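Local coordinates for glycerate dehydrogenase related protein (Thermoplasma acidophilum, PDB 3GVX) that probably reduces glyoxylate and hydroxypyruvate with a nicotinamide cofactor, as a member of the D-isomer specific 2-hydroxyacid dehydrogenase family, at residues 122-127 and 147-152; 176-181 and 204-209; 185-190 and 211-216; 197-202 and 227-232. One frame throughout, in Å; residues are numbered along the deposited sequence.

How the interactions relate
All four contacts lie in the NAD-binding domain. Interaction 1 comes first along the chain. It closes the loop through helix 132-143 and pairs strands 124-128 and 147-151. It is complete before the others begin. Interactions 2, 3 and 4 all cross one another: 176-181, 185-190 and 197-202 come in turn, and then 204-209, 211-216 and 227-232 in the same order. Interaction 2 pairs strands 176-179 and 204-207, and strand 176-179 lies beside strand 124-128 of interaction 1. Interaction 3 joins the loops that follow the two strands of interaction 2. Interaction 4 ties the loop before strand 204-207 to the turn just before strand 230-233.

Interaction 1 of 4, residues 122-127 and 147-152; sequences GKALGI and RVIAYT
The carbonyl oxygen of Ile149 is gripped by two groups of strand 124-128. Ile127 N donates to Ile149 O at 2.6 Å, nearly along the C=O axis. Gly126 CA adds a CA-H...O contact to the same oxygen at 3.2 Å. Arg147 O is held in the same way, with Leu125 N at 2.8 Å and Ala124 CA at 3.5 Å. In the other direction, Arg147 N, Ile149 N and Tyr151 N donate to Lys123 O, Leu125 O and Ile127 O. These five N-H...O bonds are all close to straight, and they set a parallel register of Ala124 with Arg147 through Ile127 with Ala150. The strand segments run 21° from parallel.

The two strands flank helix 132-143 in sequence, so they form a beta-alpha-beta unit of the Rossmann-type domain. Strand 124-128 leads into Gly129, Gly131 and Gly134, a pattern consistent with the dinucleotide-binding loop of this fold.

On the face that carries Leu125, Ile127 and Val148, the helix packs down through Val137, Ala138 and Ala141. Ile127 turns CG1 beside its backbone N (chi1 -59°). Its CD1 then meets Val148 CG1 at 3.8 Å, and the two side chains cross obliquely.

The other face carries Ala124, Arg147 and Ile149. There Ile149 CD1 rests on Ala124 CB at 3.8 Å. Gly126 has no side chain on this face. Arg147 begins close to Lys123 O through CB, but its extended chain leads away from strand 124-128. Leu170 of helix 167-172 and Val162 pack on Ile149 from outside the pair.

Interaction 2 of 4, residues 176-181 and 204-209; sequences FVLIAI and TIVNVA
The regular pairing slips by one residue after Ile179 and Asn207, where Asn207 makes an Asx turn; Ala180 then lies nearest Ala209. Val208 N still donates to Ile179 O at 3.0 Å. Ala209 N lies near that oxygen too, but at a poor angle. It bonds instead to Asn207 OD1 at 2.9 Å, which bends the chain at the end of the strand. The bend brings Ala209 CB against Ile181 O at 3.3 Å and beside Ile179 CG2. The amide nitrogen of Asn207 is used as well, in a hydrogen bond with Tyr231 OH.

Before the turn the pairing is regular and parallel, with Phe176 opposite Thr204 and Ile179 opposite Asn207. Val177 N bonds to Thr204 O, Val206 N to Val177 O, and Ile179 N to Val206 O at 2.7 Å. Leu178 has CG anti to its backbone N and chi2 at 104°, so its CD1 swings across to Val206 CB at 3.6 Å. At the strand starts, Thr204 CB sits 3.7 Å from Phe176 CD1, and the two side chains point the same way. On the reverse face, Ile179 CD1 meets Ile205 CG2 at 3.8 Å.

With helix 193-196 between them, the strands form a beta-alpha-beta unit of the Rossmann-type domain. The pair lies between strands 124-128 and 230-233. Helix 79-97 packs on the face of Phe176, Leu178 and Thr204. Val214 and Tyr231 meet the other face at Asn207 and Ile205.

Interaction 3 of 4, residues 185-190 and 211-216; sequences DKTRGM and ADVVSK
The guanidinium of Arg188 and the carboxylate of Asp212 lie with their planes 45° apart. The Asp212 CB approaches the guanidinium obliquely, with Arg188 NH1 4.0 Å away. The two side chains run side by side in the same direction. Bends at chi2 and chi3 (123° and 40°) bring the arginine end back to Asp212. Even so, Arg188 NH1 stays 4.1 Å from Asp212 OD2, beyond a salt bridge.

The firm bond is made by the backbone. Gly189 N donates to Asp212 O at 2.9 Å, in the carbonyl plane. Gly189 is the third residue of a type II turn from Thr187 to Met190, and has the positive phi usual there. At the end of the turn, Met190, present as selenomethionine, lies alongside Val213, with Met190 SE 4.1 Å from Val213 CG1. Thr187 OG1 bonds within its own loop, to Thr184 N and Pro182 O. Ser215 OG caps the start of helix 216-225 by accepting from Asp218 N.

The contact thus joins the loops after strands 176-179 and 204-207 by one backbone hydrogen bond and apolar packing. The opposite charges probably add a mild attraction without fixing either group.

Interaction 4 of 4, residues 197-202 and 227-232; sequences ANARKN and SDVWYL
Asn202 and Asp228 bring the two segments nearest, with Asn202 CA 4.9 Å from Asp228 CA. Neither residue lies in a regular strand here. Asn202 has positive phi (71°), in the left-handed region, and strand 204-207 begins soon after it. Asp228 sits in the link between helix 216-225 and strand 230-233. The main hydrogen bond runs from the Asn202 backbone to the Asp228 side chain.

Asn202 N donates to Asp228 OD2 at 2.7 Å, almost straight, using the anti lone pair of that oxygen. The carboxylate gets there because Asp228 CG stands between its backbone N and carbonyl carbon (chi1 52°). Arg226 NH1 makes a salt bridge to the same OD2, so that oxygen has at least two donors. Such partners would be expected to stabilise the charged form of the aspartate. Lys201 NZ forms a long salt bridge at 3.6 Å to Asp228 OD1, though the place of that oxygen is less sure. The lysine chain meets the aspartate at about a right angle.

Asn202 also turns its side chain back toward the aspartate. Its OD1 touches Asp228 CB at 3.4 Å, and the amide plane stands 73° from the carboxylate. Deeper in, Ala199 CB faces Val229 CG2 loosely at 4.4 Å.

Phe222 of helix 216-225 packs on both Ala199 and Val229. Arg226 also bonds to Ala199 O, holding the loop to the end of that helix. From here strand 230-233 runs between strands 204-207 and 250-252, and Trp230 stacks on His96 of helix 79-97.

Interaction 1 of 4, residues 122-127 and 147-152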
loop_
_atom_site.group_PDB
_atom_site.type_symbol
_atom_site.label_atom_id
_atom_site.label_comp_id
_atom_site.label_asym_id
_atom_site.label_seq_id
_atom_site.Cartn_x
_atom_site.Cartn_y
_atom_site.Cartn_z
ATOM N N GLY B 122 3.014 -8.935 8.916
ATOM C CA GLY B 122 3.750 -9.561 9.998
ATOM C C GLY B 122 5.186 -9.101 10.159
ATOM O O GLY B 122 5.841 -9.402 11.148
ATOM N N LYS B 123 5.681 -8.348 9.195
ATOM C CA LYS B 123 7.039 -7.873 9.294
ATOM C C LYS B 123 7.271 -6.573 10.053
ATOM O O LYS B 123 6.369 -5.762 10.234
ATOM C CB LYS B 123 7.645 -7.806 7.904
ATOM C CG LYS B 123 8.053 -9.171 7.450
ATOM C CD LYS B 123 8.055 -9.263 5.972
ATOM C CE LYS B 123 8.811 -10.490 5.531
ATOM N NZ LYS B 123 8.252 -11.688 6.168
ATOM N N ALA B 124 8.518 -6.398 10.471
ATOM C CA ALA B 124 8.913 -5.228 11.224
ATOM C C ALA B 124 9.468 -4.122 10.336
ATOM O O ALA B 124 10.486 -4.283 9.659
ATOM C CB ALA B 124 9.932 -5.627 12.292
ATOM N N LEU B 125 8.769 -2.995 10.335
ATOM C CA LEU B 125 9.179 -1.831 9.560
ATOM C C LEU B 125 9.826 -0.816 10.508
ATOM O O LEU B 125 9.170 -0.285 11.410
ATOM C CB LEU B 125 7.975 -1.196 8.859
ATOM C CG LEU B 125 8.197 0.203 8.279
ATOM C CD1 LEU B 125 9.313 0.190 7.231
ATOM C CD2 LEU B 125 6.886 0.707 7.707
ATOM N N GLY B 126 11.116 -0.572 10.306
ATOM C CA GLY B 126 11.842 0.378 11.124
ATOM C C GLY B 126 11.826 1.748 10.471
ATOM O O GLY B 126 12.176 1.890 9.298
ATOM N N ILE B 127 11.395 2.759 11.220
ATOM C CA ILE B 127 11.347 4.115 10.689
ATOM C C ILE B 127 12.365 5.004 11.373
ATOM O O ILE B 127 12.419 5.115 12.598
ATOM C CB ILE B 127 9.963 4.776 10.841
ATOM C CG1 ILE B 127 8.907 3.936 10.126
ATOM C CG2 ILE B 127 9.997 6.184 10.252
ATOM C CD1 ILE B 127 7.496 4.318 10.470
ATOM N N ARG B 147 4.539 -4.426 11.820
ATOM C CA ARG B 147 4.879 -4.036 13.175
ATOM C C ARG B 147 5.762 -2.813 12.946
ATOM O O ARG B 147 6.553 -2.793 12.005
ATOM C CB ARG B 147 5.658 -5.174 13.838
ATOM C CG ARG B 147 6.194 -4.893 15.218
ATOM C CD ARG B 147 7.029 -6.096 15.714
ATOM N NE ARG B 147 7.384 -5.961 17.120
ATOM C CZ ARG B 147 6.498 -5.836 18.101
ATOM N NH1 ARG B 147 5.196 -5.834 17.827
ATOM N NH2 ARG B 147 6.913 -5.696 19.353
ATOM N N VAL B 148 5.647 -1.794 13.788
ATOM C CA VAL B 148 6.440 -0.593 13.574
ATOM C C VAL B 148 7.435 -0.235 14.664
ATOM O O VAL B 148 7.106 -0.163 15.839
ATOM C CB VAL B 148 5.517 0.615 13.283
ATOM C CG1 VAL B 148 6.328 1.899 13.194
ATOM C CG2 VAL B 148 4.747 0.363 11.972
ATOM N N ILE B 149 8.671 -0.026 14.243
ATOM C CA ILE B 149 9.740 0.339 15.137
ATOM C C ILE B 149 10.200 1.726 14.722
ATOM O O ILE B 149 10.429 2.007 13.542
ATOM C CB ILE B 149 10.883 -0.685 15.054
ATOM C CG1 ILE B 149 10.356 -2.029 15.569
ATOM C CG2 ILE B 149 12.094 -0.203 15.860
ATOM C CD1 ILE B 149 11.012 -3.223 14.973
ATOM N N ALA B 150 10.292 2.608 15.703
ATOM C CA ALA B 150 10.679 3.959 15.403
ATOM C C ALA B 150 11.870 4.419 16.182
ATOM O O ALA B 150 12.080 4.072 17.346
ATOM C CB ALA B 150 9.513 4.902 15.631
ATOM N N TYR B 151 12.684 5.183 15.490
ATOM C CA TYR B 151 13.834 5.757 16.110
ATOM C C TYR B 151 13.593 7.239 15.963
ATOM O O TYR B 151 13.604 7.773 14.849
ATOM C CB TYR B 151 15.109 5.373 15.390
ATOM C CG TYR B 151 16.220 6.266 15.841
ATOM C CD1 TYR B 151 16.798 6.113 17.093
ATOM C CD2 TYR B 151 16.589 7.360 15.078
ATOM C CE1 TYR B 151 17.714 7.044 17.583
ATOM C CE2 TYR B 151 17.504 8.294 15.551
ATOM C CZ TYR B 151 18.061 8.133 16.807
ATOM O OH TYR B 151 18.963 9.063 17.274
ATOM N N THR B 152 13.365 7.910 17.082
ATOM C CA THR B 152 13.091 9.322 16.989
ATOM C C THR B 152 13.499 10.211 18.126
ATOM O O THR B 152 13.679 9.791 19.267
ATOM C CB THR B 152 11.608 9.591 16.796
ATOM O OG1 THR B 152 11.409 10.993 16.592
ATOM C CG2 THR B 152 10.835 9.147 18.032
#

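Interaction 2 of 4, residues 176-181 and 204-209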
loop_
_atom_site.group_PDB
_atom_site.type_symbol
_atom_site.label_atom_id
_atom_site.label_comp_id
_atom_site.label_asym_id
_atom_site.label_seq_id
_atom_site.Cartn_x
_atom_site.Cartn_y
_atom_site.Cartn_z
ATOM N N PHE B 176 12.586 -4.037 7.182
ATOM C CA PHE B 176 12.507 -2.924 6.264
ATOM C C PHE B 176 12.835 -1.683 7.056
ATOM O O PHE B 176 12.422 -1.539 8.201
ATOM C CB PHE B 176 11.094 -2.778 5.706
ATOM C CG PHE B 176 10.606 -3.976 4.960
ATOM C CD1 PHE B 176 10.785 -4.079 3.588
ATOM C CD2 PHE B 176 9.989 -5.014 5.626
ATOM C CE1 PHE B 176 10.357 -5.200 2.900
ATOM C CE2 PHE B 176 9.557 -6.143 4.941
ATOM C CZ PHE B 176 9.743 -6.233 3.579
ATOM N N VAL B 177 13.592 -0.790 6.450
ATOM C CA VAL B 177 13.935 0.442 7.108
ATOM C C VAL B 177 13.639 1.592 6.194
ATOM O O VAL B 177 14.067 1.626 5.039
ATOM C CB VAL B 177 15.413 0.515 7.494
ATOM C CG1 VAL B 177 15.782 1.977 7.802
ATOM C CG2 VAL B 177 15.687 -0.398 8.689
ATOM N N LEU B 178 12.878 2.535 6.719
ATOM C CA LEU B 178 12.548 3.706 5.956
ATOM C C LEU B 178 13.276 4.915 6.530
ATOM O O LEU B 178 13.237 5.170 7.732
ATOM C CB LEU B 178 11.052 3.975 5.978
ATOM C CG LEU B 178 10.825 5.233 5.144
ATOM C CD1 LEU B 178 10.242 4.866 3.775
ATOM C CD2 LEU B 178 9.947 6.193 5.937
ATOM N N ILE B 179 13.938 5.662 5.665
ATOM C CA ILE B 179 14.635 6.835 6.131
ATOM C C ILE B 179 13.811 8.057 5.801
ATOM O O ILE B 179 13.572 8.369 4.645
ATOM C CB ILE B 179 16.019 6.967 5.508
ATOM C CG1 ILE B 179 16.815 5.691 5.793
ATOM C CG2 ILE B 179 16.713 8.206 6.075
ATOM C CD1 ILE B 179 18.008 5.504 4.914
ATOM N N ALA B 180 13.346 8.718 6.847
ATOM C CA ALA B 180 12.548 9.914 6.704
ATOM C C ALA B 180 12.966 10.874 7.820
ATOM O O ALA B 180 12.157 11.293 8.635
ATOM C CB ALA B 180 11.106 9.556 6.822
ATOM N N ILE B 181 14.251 11.203 7.845
ATOM C CA ILE B 181 14.789 12.074 8.870
ATOM C C ILE B 181 15.433 13.300 8.226
ATOM O O ILE B 181 16.018 13.213 7.152
ATOM C CB ILE B 181 15.823 11.299 9.727
ATOM C CG1 ILE B 181 16.000 11.970 11.091
ATOM C CG2 ILE B 181 17.138 11.177 8.959
ATOM C CD1 ILE B 181 16.602 11.063 12.133
ATOM N N THR B 204 15.587 -4.342 3.339
ATOM C CA THR B 204 15.256 -3.434 2.257
ATOM C C THR B 204 15.255 -2.047 2.863
ATOM O O THR B 204 14.595 -1.782 3.872
ATOM C CB THR B 204 13.872 -3.719 1.661
ATOM O OG1 THR B 204 13.847 -5.055 1.148
ATOM C CG2 THR B 204 13.565 -2.739 0.529
ATOM N N ILE B 205 16.020 -1.164 2.249
ATOM C CA ILE B 205 16.116 0.185 2.736
ATOM C C ILE B 205 15.428 1.131 1.784
ATOM O O ILE B 205 15.617 1.068 0.571
ATOM C CB ILE B 205 17.572 0.585 2.923
ATOM C CG1 ILE B 205 18.238 -0.451 3.831
ATOM C CG2 ILE B 205 17.652 2.008 3.467
ATOM C CD1 ILE B 205 19.542 -0.043 4.454
ATOM N N VAL B 206 14.602 2.000 2.344
ATOM C CA VAL B 206 13.888 2.962 1.541
ATOM C C VAL B 206 14.268 4.360 2.003
ATOM O O VAL B 206 14.149 4.699 3.183
ATOM C CB VAL B 206 12.370 2.774 1.684
ATOM C CG1 VAL B 206 11.658 3.523 0.578
ATOM C CG2 VAL B 206 12.028 1.280 1.697
ATOM N N ASN B 207 14.722 5.173 1.063
ATOM C CA ASN B 207 15.126 6.527 1.388
ATOM C C ASN B 207 14.222 7.584 0.777
ATOM O O ASN B 207 14.199 7.764 -0.439
ATOM C CB ASN B 207 16.559 6.776 0.919
ATOM C CG ASN B 207 17.168 7.998 1.563
ATOM O OD1 ASN B 207 16.454 8.900 2.007
ATOM N ND2 ASN B 207 18.490 8.042 1.611
ATOM N N VAL B 208 13.462 8.276 1.615
ATOM C CA VAL B 208 12.612 9.353 1.133
ATOM C C VAL B 208 12.980 10.653 1.856
ATOM O O VAL B 208 12.176 11.572 1.956
ATOM C CB VAL B 208 11.107 9.057 1.337
ATOM C CG1 VAL B 208 10.654 7.970 0.384
ATOM C CG2 VAL B 208 10.838 8.688 2.794
ATOM N N ALA B 209 14.210 10.713 2.354
ATOM C CA ALA B 209 14.693 11.898 3.056
ATOM C C ALA B 209 15.663 12.669 2.160
ATOM O O ALA B 209 15.258 13.358 1.237
ATOM C CB ALA B 209 15.373 11.487 4.370
#

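Interaction 3 of 4, residues 185-190 and 211-216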
loop_
_atom_site.group_PDB
_atom_site.type_symbol
_atom_site.label_atom_id
_atom_site.label_comp_id
_atom_site.label_asym_id
_atom_site.label_seq_id
_atom_site.Cartn_x
_atom_site.Cartn_y
_atom_site.Cartn_z
ATOM N N ASP B 185 23.604 18.351 10.821
ATOM C CA ASP B 185 24.980 17.998 11.104
ATOM C C ASP B 185 25.162 16.628 11.730
ATOM O O ASP B 185 26.178 15.980 11.507
ATOM C CB ASP B 185 25.604 19.050 12.013
ATOM C CG ASP B 185 26.008 20.293 11.256
ATOM O OD1 ASP B 185 26.220 21.345 11.897
ATOM O OD2 ASP B 185 26.116 20.213 10.014
ATOM N N LYS B 186 24.212 16.162 12.522
ATOM C CA LYS B 186 24.422 14.845 13.104
ATOM C C LYS B 186 23.863 13.732 12.274
ATOM O O LYS B 186 24.183 12.571 12.503
ATOM C CB LYS B 186 23.801 14.727 14.465
ATOM C CG LYS B 186 23.200 15.967 14.931
ATOM C CD LYS B 186 23.525 16.063 16.367
ATOM C CE LYS B 186 22.850 17.235 16.950
ATOM N NZ LYS B 186 21.724 16.704 17.735
ATOM N N THR B 187 23.010 14.073 11.323
ATOM C CA THR B 187 22.436 13.039 10.490
ATOM C C THR B 187 23.206 12.896 9.183
ATOM O O THR B 187 23.102 11.875 8.524
ATOM C CB THR B 187 20.953 13.321 10.186
ATOM O OG1 THR B 187 20.863 14.353 9.202
ATOM C CG2 THR B 187 20.213 13.746 11.451
ATOM N N ARG B 188 23.972 13.912 8.798
ATOM C CA ARG B 188 24.752 13.816 7.563
ATOM C C ARG B 188 25.708 12.629 7.664
ATOM O O ARG B 188 26.437 12.500 8.652
ATOM C CB ARG B 188 25.554 15.101 7.329
ATOM C CG ARG B 188 26.693 14.975 6.309
ATOM C CD ARG B 188 26.555 15.973 5.169
ATOM N NE ARG B 188 26.091 17.276 5.641
ATOM C CZ ARG B 188 25.475 18.175 4.882
ATOM N NH1 ARG B 188 25.249 17.917 3.603
ATOM N NH2 ARG B 188 25.064 19.317 5.415
ATOM N N GLY B 189 25.699 11.768 6.644
ATOM C CA GLY B 189 26.565 10.597 6.614
ATOM C C GLY B 189 26.214 9.558 7.653
ATOM O O GLY B 189 26.925 8.573 7.838
HETATM N N MSE B 190 25.095 9.794 8.323
HETATM C CA MSE B 190 24.557 8.927 9.366
HETATM C C MSE B 190 24.498 7.449 8.999
HETATM O O MSE B 190 24.885 6.590 9.787
HETATM C CB MSE B 190 23.170 9.430 9.736
HETATM C CG MSE B 190 22.336 8.525 10.587
HETATM SE SE MSE B 190 20.840 9.443 10.970
HETATM C CE MSE B 190 20.500 8.803 12.526
ATOM N N ALA B 211 19.687 12.321 0.207
ATOM C CA ALA B 211 20.796 11.465 -0.153
ATOM C C ALA B 211 21.957 11.628 0.833
ATOM O O ALA B 211 22.593 10.644 1.217
ATOM C CB ALA B 211 21.250 11.769 -1.583
ATOM N N ASP B 212 22.213 12.853 1.282
ATOM C CA ASP B 212 23.328 13.071 2.192
ATOM C C ASP B 212 23.217 12.523 3.599
ATOM O O ASP B 212 24.189 12.553 4.347
ATOM C CB ASP B 212 23.710 14.551 2.190
ATOM C CG ASP B 212 24.324 14.964 0.864
ATOM O OD1 ASP B 212 25.277 14.290 0.432
ATOM O OD2 ASP B 212 23.850 15.933 0.241
ATOM N N VAL B 213 22.052 12.002 3.964
ATOM C CA VAL B 213 21.919 11.402 5.279
ATOM C C VAL B 213 22.622 10.056 5.135
ATOM O O VAL B 213 22.896 9.359 6.112
ATOM C CB VAL B 213 20.435 11.200 5.689
ATOM C CG1 VAL B 213 20.356 10.448 7.019
ATOM C CG2 VAL B 213 19.730 12.561 5.793
ATOM N N VAL B 214 22.927 9.704 3.889
ATOM C CA VAL B 214 23.625 8.463 3.598
ATOM C C VAL B 214 24.993 8.661 2.947
ATOM O O VAL B 214 25.159 9.434 2.000
ATOM C CB VAL B 214 22.798 7.521 2.672
ATOM C CG1 VAL B 214 23.650 6.306 2.263
ATOM C CG2 VAL B 214 21.518 7.076 3.379
ATOM N N SER B 215 25.969 7.938 3.483
ATOM C CA SER B 215 27.320 7.949 2.963
ATOM C C SER B 215 27.275 7.211 1.651
ATOM O O SER B 215 27.059 5.997 1.598
ATOM C CB SER B 215 28.272 7.223 3.912
ATOM O OG SER B 215 29.443 6.799 3.233
ATOM N N LYS B 216 27.488 7.954 0.583
ATOM C CA LYS B 216 27.469 7.358 -0.726
ATOM C C LYS B 216 28.426 6.177 -0.933
ATOM O O LYS B 216 27.995 5.113 -1.359
ATOM C CB LYS B 216 27.724 8.411 -1.771
ATOM C CG LYS B 216 27.732 7.819 -3.131
ATOM C CD LYS B 216 27.468 8.859 -4.158
ATOM C CE LYS B 216 27.607 8.248 -5.507
ATOM N NZ LYS B 216 27.529 9.278 -6.564
#

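Interaction 4 of 4, residues 197-202 and 227-232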
loop_
_atom_site.group_PDB
_atom_site.type_symbol
_atom_site.label_atom_id
_atom_site.label_comp_id
_atom_site.label_asym_id
_atom_site.label_seq_id
_atom_site.Cartn_x
_atom_site.Cartn_y
_atom_site.Cartn_z
ATOM N N ALA B 197 26.152 -2.602 8.907
ATOM C CA ALA B 197 26.551 -3.917 9.377
ATOM C C ALA B 197 25.479 -4.534 10.266
ATOM O O ALA B 197 25.512 -5.723 10.536
ATOM C CB ALA B 197 27.889 -3.831 10.131
ATOM N N ASN B 198 24.513 -3.738 10.713
ATOM C CA ASN B 198 23.447 -4.270 11.559
ATOM C C ASN B 198 22.313 -4.894 10.746
ATOM O O ASN B 198 21.451 -5.567 11.298
ATOM C CB ASN B 198 22.859 -3.163 12.442
ATOM C CG ASN B 198 23.843 -2.646 13.468
ATOM O OD1 ASN B 198 23.916 -3.157 14.591
ATOM N ND2 ASN B 198 24.613 -1.630 13.088
ATOM N N ALA B 199 22.326 -4.682 9.434
ATOM C CA ALA B 199 21.255 -5.181 8.574
ATOM C C ALA B 199 20.966 -6.669 8.633
ATOM O O ALA B 199 21.848 -7.518 8.466
ATOM C CB ALA B 199 21.497 -4.765 7.125
ATOM N N ARG B 200 19.710 -6.975 8.915
ATOM C CA ARG B 200 19.252 -8.353 8.945
ATOM C C ARG B 200 19.382 -8.822 7.532
ATOM O O ARG B 200 19.496 -8.023 6.611
ATOM C CB ARG B 200 17.773 -8.446 9.265
ATOM C CG ARG B 200 17.415 -7.998 10.598
ATOM C CD ARG B 200 15.994 -8.316 10.853
ATOM N NE ARG B 200 15.776 -8.255 12.280
ATOM C CZ ARG B 200 14.636 -8.544 12.880
ATOM N NH1 ARG B 200 13.586 -8.919 12.162
ATOM N NH2 ARG B 200 14.556 -8.466 14.197
ATOM N N LYS B 201 19.288 -10.130 7.369
ATOM C CA LYS B 201 19.363 -10.724 6.054
ATOM C C LYS B 201 18.143 -10.275 5.245
ATOM O O LYS B 201 17.021 -10.283 5.745
ATOM C CB LYS B 201 19.394 -12.249 6.185
ATOM C CG LYS B 201 20.461 -12.926 5.324
ATOM C CD LYS B 201 21.891 -12.445 5.681
ATOM C CE LYS B 201 22.954 -13.200 4.884
ATOM N NZ LYS B 201 23.723 -12.323 3.967
ATOM N N ASN B 202 18.386 -9.854 4.008
ATOM C CA ASN B 202 17.335 -9.405 3.087
ATOM C C ASN B 202 16.689 -8.068 3.412
ATOM O O ASN B 202 15.580 -7.778 2.967
ATOM C CB ASN B 202 16.242 -10.460 2.969
ATOM C CG ASN B 202 16.759 -11.756 2.419
ATOM O OD1 ASN B 202 17.536 -11.777 1.463
ATOM N ND2 ASN B 202 16.330 -12.851 3.012
ATOM N N SER B 227 24.877 -8.416 -1.051
ATOM C CA SER B 227 23.967 -8.463 -2.193
ATOM C C SER B 227 22.489 -8.805 -1.951
ATOM O O SER B 227 21.697 -8.753 -2.891
ATOM C CB SER B 227 24.511 -9.430 -3.253
ATOM O OG SER B 227 24.370 -10.779 -2.851
ATOM N N ASP B 228 22.114 -9.174 -0.728
ATOM C CA ASP B 228 20.714 -9.504 -0.416
ATOM C C ASP B 228 19.982 -8.228 -0.019
ATOM O O ASP B 228 18.756 -8.171 -0.008
ATOM C CB ASP B 228 20.653 -10.491 0.742
ATOM C CG ASP B 228 21.457 -10.012 1.931
ATOM O OD1 ASP B 228 22.656 -9.731 1.747
ATOM O OD2 ASP B 228 20.899 -9.898 3.039
ATOM N N VAL B 229 20.755 -7.203 0.312
ATOM C CA VAL B 229 20.200 -5.926 0.722
ATOM C C VAL B 229 19.898 -5.036 -0.467
ATOM O O VAL B 229 20.682 -4.939 -1.410
ATOM C CB VAL B 229 21.161 -5.185 1.684
ATOM C CG1 VAL B 229 20.600 -3.805 2.031
ATOM C CG2 VAL B 229 21.371 -6.020 2.944
ATOM N N TRP B 230 18.736 -4.403 -0.425
ATOM C CA TRP B 230 18.343 -3.516 -1.495
ATOM C C TRP B 230 18.226 -2.116 -0.978
ATOM O O TRP B 230 17.972 -1.885 0.200
ATOM C CB TRP B 230 17.025 -3.961 -2.138
ATOM C CG TRP B 230 17.222 -5.035 -3.132
ATOM C CD1 TRP B 230 17.759 -6.264 -2.900
ATOM C CD2 TRP B 230 16.927 -4.983 -4.536
ATOM N NE1 TRP B 230 17.814 -6.986 -4.063
ATOM C CE2 TRP B 230 17.304 -6.229 -5.080
ATOM C CE3 TRP B 230 16.370 -4.015 -5.378
ATOM C CZ2 TRP B 230 17.152 -6.530 -6.442
ATOM C CZ3 TRP B 230 16.213 -4.317 -6.732
ATOM C CH2 TRP B 230 16.599 -5.567 -7.246
ATOM N N TYR B 231 18.418 -1.175 -1.880
ATOM C CA TYR B 231 18.329 0.216 -1.527
ATOM C C TYR B 231 17.368 0.862 -2.492
ATOM O O TYR B 231 17.644 0.957 -3.680
ATOM C CB TYR B 231 19.709 0.865 -1.631
ATOM C CG TYR B 231 19.726 2.324 -1.245
ATOM C CD1 TYR B 231 19.320 2.733 0.019
ATOM C CD2 TYR B 231 20.172 3.294 -2.136
ATOM C CE1 TYR B 231 19.343 4.078 0.383
ATOM C CE2 TYR B 231 20.211 4.649 -1.786
ATOM C CZ TYR B 231 19.801 5.034 -0.522
ATOM O OH TYR B 231 19.863 6.356 -0.160
ATOM N N LEU B 232 16.220 1.284 -1.985
ATOM C CA LEU B 232 15.231 1.932 -2.825
ATOM C C LEU B 232 15.221 3.392 -2.439
ATOM O O LEU B 232 14.978 3.740 -1.286
ATOM C CB LEU B 232 13.856 1.318 -2.591
ATOM C CG LEU B 232 13.904 -0.201 -2.462
ATOM C CD1 LEU B 232 12.505 -0.677 -2.133
ATOM C CD2 LEU B 232 14.459 -0.857 -3.743
#